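Local atomic coordinates of amidase, hydantoinase/carbamoylase family (Burkholderia vietnamiensis, PDB entry 5I4M), a protein that probably hydrolyses the carbon-nitrogen bond of N-carbamoyl-L-amino acids, as a member of the peptidase M20 family that binds two zinc ions per subunit. Residues A[206-211]-A[356-361]; A[350-355]-A[426-431]. All coordinates share one frame; numbering follows the deposited sequence.

Interaction 1: residues A[206-211]-A[356-361]; sequences AAFELH and VAAVRA. With ZN (zinc ion), chain C.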
loop_
_atom_site.group_PDB
_atom_site.type_symbol
_atom_site.label_atom_id
_atom_site.label_comp_id
_atom_site.label_asym_id
_atom_site.label_seq_id
_atom_site.Cartn_x
_atom_site.Cartn_y
_atom_site.Cartn_z
ATOM N N ALA A 206 -32.362 15.582 -24.605
ATOM C CA ALA A 206 -32.158 14.148 -24.453
ATOM C C ALA A 206 -30.663 13.902 -24.373
ATOM O O ALA A 206 -29.864 14.723 -24.825
ATOM C CB ALA A 206 -32.768 13.351 -25.610
ATOM N N ALA A 207 -30.295 12.756 -23.800
ATOM C CA ALA A 207 -28.893 12.393 -23.644
ATOM C C ALA A 207 -28.723 10.912 -23.947
ATOM O O ALA A 207 -29.587 10.100 -23.608
ATOM C CB ALA A 207 -28.390 12.704 -22.230
ATOM N N PHE A 208 -27.628 10.571 -24.629
ATOM C CA PHE A 208 -27.268 9.188 -24.906
ATOM C C PHE A 208 -25.779 9.031 -24.640
ATOM O O PHE A 208 -24.995 9.899 -25.021
ATOM C CB PHE A 208 -27.547 8.786 -26.365
ATOM C CG PHE A 208 -28.992 8.849 -26.761
ATOM C CD1 PHE A 208 -29.812 7.743 -26.610
ATOM C CD2 PHE A 208 -29.523 10.006 -27.307
ATOM C CE1 PHE A 208 -31.150 7.797 -26.976
ATOM C CE2 PHE A 208 -30.846 10.070 -27.685
ATOM C CZ PHE A 208 -31.667 8.961 -27.519
ATOM N N GLU A 209 -25.386 7.929 -24.008
ATOM C CA GLU A 209 -23.972 7.609 -23.850
ATOM C C GLU A 209 -23.685 6.240 -24.459
ATOM O O GLU A 209 -24.361 5.252 -24.158
ATOM C CB GLU A 209 -23.543 7.644 -22.378
ATOM C CG GLU A 209 -22.065 7.233 -22.161
ATOM C CD GLU A 209 -21.562 7.549 -20.765
ATOM O OE1 GLU A 209 -22.360 8.067 -19.963
ATOM O OE2 GLU A 209 -20.364 7.307 -20.474
ATOM N N LEU A 210 -22.680 6.198 -25.317
ATOM C CA LEU A 210 -22.185 4.980 -25.940
ATOM C C LEU A 210 -20.994 4.463 -25.130
ATOM O O LEU A 210 -20.097 5.238 -24.780
ATOM C CB LEU A 210 -21.785 5.289 -27.389
ATOM C CG LEU A 210 -20.981 4.260 -28.177
ATOM C CD1 LEU A 210 -21.795 3.006 -28.393
ATOM C CD2 LEU A 210 -20.555 4.883 -29.518
ATOM N N HIS A 211 -20.991 3.168 -24.809
ATOM C CA HIS A 211 -19.952 2.626 -23.929
ATOM C C HIS A 211 -19.763 1.143 -24.214
ATOM O O HIS A 211 -20.689 0.468 -24.666
ATOM C CB HIS A 211 -20.345 2.820 -22.461
ATOM C CG HIS A 211 -19.185 2.901 -21.518
ATOM N ND1 HIS A 211 -18.444 1.797 -21.147
ATOM C CD2 HIS A 211 -18.662 3.953 -20.843
ATOM C CE1 HIS A 211 -17.509 2.171 -20.285
ATOM N NE2 HIS A 211 -17.618 3.473 -20.087
ATOM N N VAL A 356 -34.689 4.597 -24.824
ATOM C CA VAL A 356 -34.409 3.179 -25.029
ATOM C C VAL A 356 -34.992 2.712 -26.360
ATOM O O VAL A 356 -34.338 1.998 -27.129
ATOM C CB VAL A 356 -34.955 2.362 -23.841
ATOM C CG1 VAL A 356 -34.966 0.874 -24.157
ATOM C CG2 VAL A 356 -34.138 2.642 -22.573
ATOM N N ALA A 357 -36.223 3.126 -26.661
ATOM C CA ALA A 357 -36.849 2.736 -27.920
ATOM C C ALA A 357 -36.074 3.269 -29.118
ATOM O O ALA A 357 -35.974 2.596 -30.151
ATOM C CB ALA A 357 -38.291 3.234 -27.958
ATOM N N ALA A 358 -35.525 4.483 -29.000
ATOM C CA ALA A 358 -34.747 5.060 -30.094
ATOM C C ALA A 358 -33.476 4.262 -30.345
ATOM O O ALA A 358 -33.059 4.103 -31.496
ATOM C CB ALA A 358 -34.410 6.522 -29.799
ATOM N N VAL A 359 -32.843 3.771 -29.275
ATOM C CA VAL A 359 -31.649 2.939 -29.410
ATOM C C VAL A 359 -31.999 1.613 -30.078
ATOM O O VAL A 359 -31.314 1.158 -31.005
ATOM C CB VAL A 359 -30.998 2.727 -28.032
ATOM C CG1 VAL A 359 -29.885 1.698 -28.106
ATOM C CG2 VAL A 359 -30.463 4.054 -27.498
ATOM N N ARG A 360 -33.085 0.984 -29.628
ATOM C CA ARG A 360 -33.535 -0.259 -30.242
ATOM C C ARG A 360 -33.882 -0.049 -31.715
ATOM O O ARG A 360 -33.481 -0.844 -32.576
ATOM C CB ARG A 360 -34.734 -0.803 -29.460
ATOM C CG ARG A 360 -35.065 -2.260 -29.737
ATOM C CD ARG A 360 -36.237 -2.758 -28.862
ATOM N NE ARG A 360 -35.868 -2.929 -27.455
ATOM C CZ ARG A 360 -36.355 -2.195 -26.457
ATOM N NH1 ARG A 360 -37.239 -1.232 -26.699
ATOM N NH2 ARG A 360 -35.956 -2.418 -25.214
ATOM N N ALA A 361 -34.608 1.033 -32.023
ATOM C CA ALA A 361 -34.973 1.329 -33.409
ATOM C C ALA A 361 -33.739 1.523 -34.278
ATOM O O ALA A 361 -33.710 1.088 -35.439
ATOM C CB ALA A 361 -35.860 2.573 -33.467
HETATM ZN ZN ZN C . -16.564 4.292 -18.288
HETATM O O HOH W 1 -18.366 5.448 -17.850
#

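Interaction 2: residues A[350-355]-A[426-431]; sequences AFDSAC and LSRACE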
loop_
_atom_site.group_PDB
_atom_site.type_symbol
_atom_site.label_atom_id
_atom_site.label_comp_id
_atom_site.label_asym_id
_atom_site.label_seq_id
_atom_site.Cartn_x
_atom_site.Cartn_y
_atom_site.Cartn_z
ATOM N N ALA A 350 -33.685 3.447 -13.881
ATOM C CA ALA A 350 -34.231 3.026 -15.161
ATOM C C ALA A 350 -34.043 4.151 -16.167
ATOM O O ALA A 350 -34.303 5.320 -15.862
ATOM C CB ALA A 350 -35.716 2.672 -15.021
ATOM N N PHE A 351 -33.582 3.805 -17.359
ATOM C CA PHE A 351 -33.384 4.832 -18.364
ATOM C C PHE A 351 -34.714 5.165 -19.034
ATOM O O PHE A 351 -35.715 4.454 -18.879
ATOM C CB PHE A 351 -32.322 4.382 -19.367
ATOM C CG PHE A 351 -30.917 4.463 -18.820
ATOM C CD1 PHE A 351 -30.401 5.679 -18.388
ATOM C CD2 PHE A 351 -30.130 3.324 -18.702
ATOM C CE1 PHE A 351 -29.103 5.763 -17.861
ATOM C CE2 PHE A 351 -28.839 3.400 -18.174
ATOM C CZ PHE A 351 -28.328 4.614 -17.764
ATOM N N ASP A 352 -34.727 6.284 -19.761
ATOM C CA ASP A 352 -35.970 6.806 -20.328
ATOM C C ASP A 352 -36.495 5.873 -21.416
ATOM O O ASP A 352 -35.740 5.450 -22.294
ATOM C CB ASP A 352 -35.741 8.207 -20.896
ATOM C CG ASP A 352 -36.970 8.755 -21.607
ATOM O OD1 ASP A 352 -37.864 9.321 -20.931
ATOM O OD2 ASP A 352 -37.046 8.611 -22.843
ATOM N N SER A 353 -37.802 5.585 -21.380
ATOM C CA SER A 353 -38.350 4.565 -22.271
ATOM C C SER A 353 -38.303 5.001 -23.732
ATOM O O SER A 353 -38.068 4.171 -24.615
ATOM C CB SER A 353 -39.778 4.208 -21.856
ATOM O OG SER A 353 -40.628 5.335 -21.917
ATOM N N ALA A 354 -38.524 6.288 -24.014
ATOM C CA ALA A 354 -38.442 6.736 -25.404
ATOM C C ALA A 354 -37.003 6.706 -25.907
ATOM O O ALA A 354 -36.751 6.370 -27.073
ATOM C CB ALA A 354 -39.028 8.138 -25.552
ATOM N N CYS A 355 -36.046 7.059 -25.047
ATOM C CA CYS A 355 -34.647 6.953 -25.438
ATOM C C CYS A 355 -34.269 5.503 -25.705
ATOM O O CYS A 355 -33.586 5.197 -26.691
ATOM C CB CYS A 355 -33.752 7.557 -24.353
ATOM S SG CYS A 355 -33.831 9.367 -24.294
ATOM N N LEU A 426 -29.967 11.368 -33.866
ATOM C CA LEU A 426 -30.704 12.009 -34.954
ATOM C C LEU A 426 -32.200 11.964 -34.704
ATOM O O LEU A 426 -32.911 12.949 -34.938
ATOM C CB LEU A 426 -30.386 11.331 -36.282
ATOM C CG LEU A 426 -29.291 11.957 -37.127
ATOM C CD1 LEU A 426 -29.066 11.091 -38.354
ATOM C CD2 LEU A 426 -29.676 13.378 -37.518
ATOM N N SER A 427 -32.695 10.821 -34.235
ATOM C CA SER A 427 -34.122 10.680 -33.986
ATOM C C SER A 427 -34.626 11.764 -33.040
ATOM O O SER A 427 -35.679 12.366 -33.278
ATOM C CB SER A 427 -34.403 9.290 -33.424
ATOM O OG SER A 427 -35.789 9.088 -33.241
ATOM N N ARG A 428 -33.883 12.047 -31.976
ATOM C CA ARG A 428 -34.357 13.034 -31.020
ATOM C C ARG A 428 -33.994 14.461 -31.414
ATOM O O ARG A 428 -34.763 15.390 -31.131
ATOM C CB ARG A 428 -33.802 12.707 -29.635
ATOM C CG ARG A 428 -34.023 11.243 -29.265
ATOM C CD ARG A 428 -34.768 11.092 -27.971
ATOM N NE ARG A 428 -35.991 11.884 -27.927
ATOM C CZ ARG A 428 -36.706 12.070 -26.821
ATOM N NH1 ARG A 428 -36.321 11.519 -25.674
ATOM N NH2 ARG A 428 -37.806 12.809 -26.855
ATOM N N ALA A 429 -32.848 14.661 -32.067
ATOM C CA ALA A 429 -32.415 16.012 -32.396
ATOM C C ALA A 429 -33.204 16.602 -33.551
ATOM O O ALA A 429 -33.163 17.819 -33.757
ATOM C CB ALA A 429 -30.917 16.031 -32.724
ATOM N N CYS A 430 -33.926 15.774 -34.301
ATOM C CA CYS A 430 -34.747 16.242 -35.403
ATOM C C CYS A 430 -36.216 16.374 -35.024
ATOM O O CYS A 430 -37.045 16.657 -35.893
ATOM C CB CYS A 430 -34.578 15.319 -36.608
ATOM S SG CYS A 430 -32.971 15.553 -37.405
ATOM N N GLU A 431 -36.556 16.179 -33.758
ATOM C CA GLU A 431 -37.912 16.472 -33.308
ATOM C C GLU A 431 -38.140 17.979 -33.387
ATOM O O GLU A 431 -37.275 18.754 -32.968
ATOM C CB GLU A 431 -38.125 15.959 -31.884
ATOM C CG GLU A 431 -38.023 14.443 -31.779
ATOM C CD GLU A 431 -38.017 13.925 -30.351
ATOM O OE1 GLU A 431 -38.183 14.724 -29.405
ATOM O OE2 GLU A 431 -37.828 12.703 -30.175
HETATM O O HOH W 2 -38.383 11.150 -23.741
#

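Interaction 1: residues A[206-211]-A[356-361]
Three residues along the strand from Phe-208, whose ring packs on Val-359 and Ala-358, His-211 binds a zinc ion through NE2 at 2.2 Å. Strand 206-212 illustrates how one element can serve a metal site on one face and apolar packing on the other. The zinc also takes water 1 at 2.2 Å and is shared with His-104 and Asp-115. ND1 of His-211 is hydrogen-bonded close by along the chain, and, with the zinc bond through NE2, this second hold would limit rotation of the imidazole. The ring also touches the bound 3-phosphoglyceric acid. Glu-209, on the same face of the strand as His-211, has both carboxylate oxygens engaged, OE1 by Ala-381 N and OE2 by Ser-103 OG.

Phe-208 leaves from the other face. Its CG lies anti to the carbonyl carbon (chi1 -63°), and this carries the ring out toward segment 356-361 of helix 353-365. There CG2 of Val-359 approaches the CD1-CE1 bond of the ring obliquely, 3.8 Å from each of those carbons. The methyl of Ala-358 meets the far end of the same ring, with CB 4.3 Å from CZ. The side chains of Phe-208 and Val-359 run past each other in opposite directions, and the CA atoms of the two residues stay 8.9 Å apart. The contact is small and wholly apolar, a single aromatic ring bridging strand and helix.

Strand 206-212 pairs in parallel with strand 99-103 and strand 390-395 within the zinc-binding part of the fold. Ser-391 of strand 390-395 touches both Phe-208 and Val-359, while Leu-421 and Ala-424 of helix 411-429 also pack on Phe-208, placing its ring between helix 353-365 and helix 411-429.

Interaction 2: residues A[350-355]-A[426-431]
The first turn of helix 353-365 faces the last turn of helix 411-429, with the CA atoms of Cys-355 and Arg-428 8.3 Å apart. Arg-428 spans this gap with a chain bent at chi2 (-124°) and chi3 (51°), which presents NH1 to the other helix. SG of Cys-355 lies at the edge of the guanidinium, near its plane, and accepts a weak hydrogen bond from NH1 at 3.6 Å. Ala-354 CB rests over a face of the same group. Asp-352 OD2 is 4.1 Å from NH1, beyond a salt bridge, yet water 2 joins them: it accepts from NH1 at 2.9 Å and donates to OD2.

Asp-352 is also the N-cap of its helix. OD2 accepts from Cys-355 N at 2.9 Å through its anti lone pair, and the same oxygen also takes the bond from water 2. On its own side Arg-428 grips Glu-431 with two nitrogens, side-on, NE bonding OE2 at 3.0 Å and NH2 bonding OE1 at 3.2 Å. His-205 NE2 gives OE1 a further partner.

The two-nitrogen grip on Glu-431 fixes the orientation of the guanidinium within its own segment, while the bond across to sulfur is weak. The opposite charges of Arg-428 and Asp-352 probably attract at this range, with water 2 bridging them at a partly buried junction of two helix ends.

How the interactions relate
From the N terminus the order is 206-211, 350-355, 356-361, 426-431, so the two contacts cross. Interaction 1 closes a long loop of 144 residues that takes in the dimerisation region. Before it is complete, interaction 2 begins at the start of helix 353-365, the helix both contacts use, and it closes a loop of 70 residues at the end of helix 411-429. Their centres lie 7 Å apart and they touch: Phe-208 CE1 packs 3.6 Å from Cys-355 O, and Phe-208 CZ lies 3.7 Å from Arg-428 CG. Together they tie a zinc-bearing strand, helix 353-365 and the C-terminal helix into one unit.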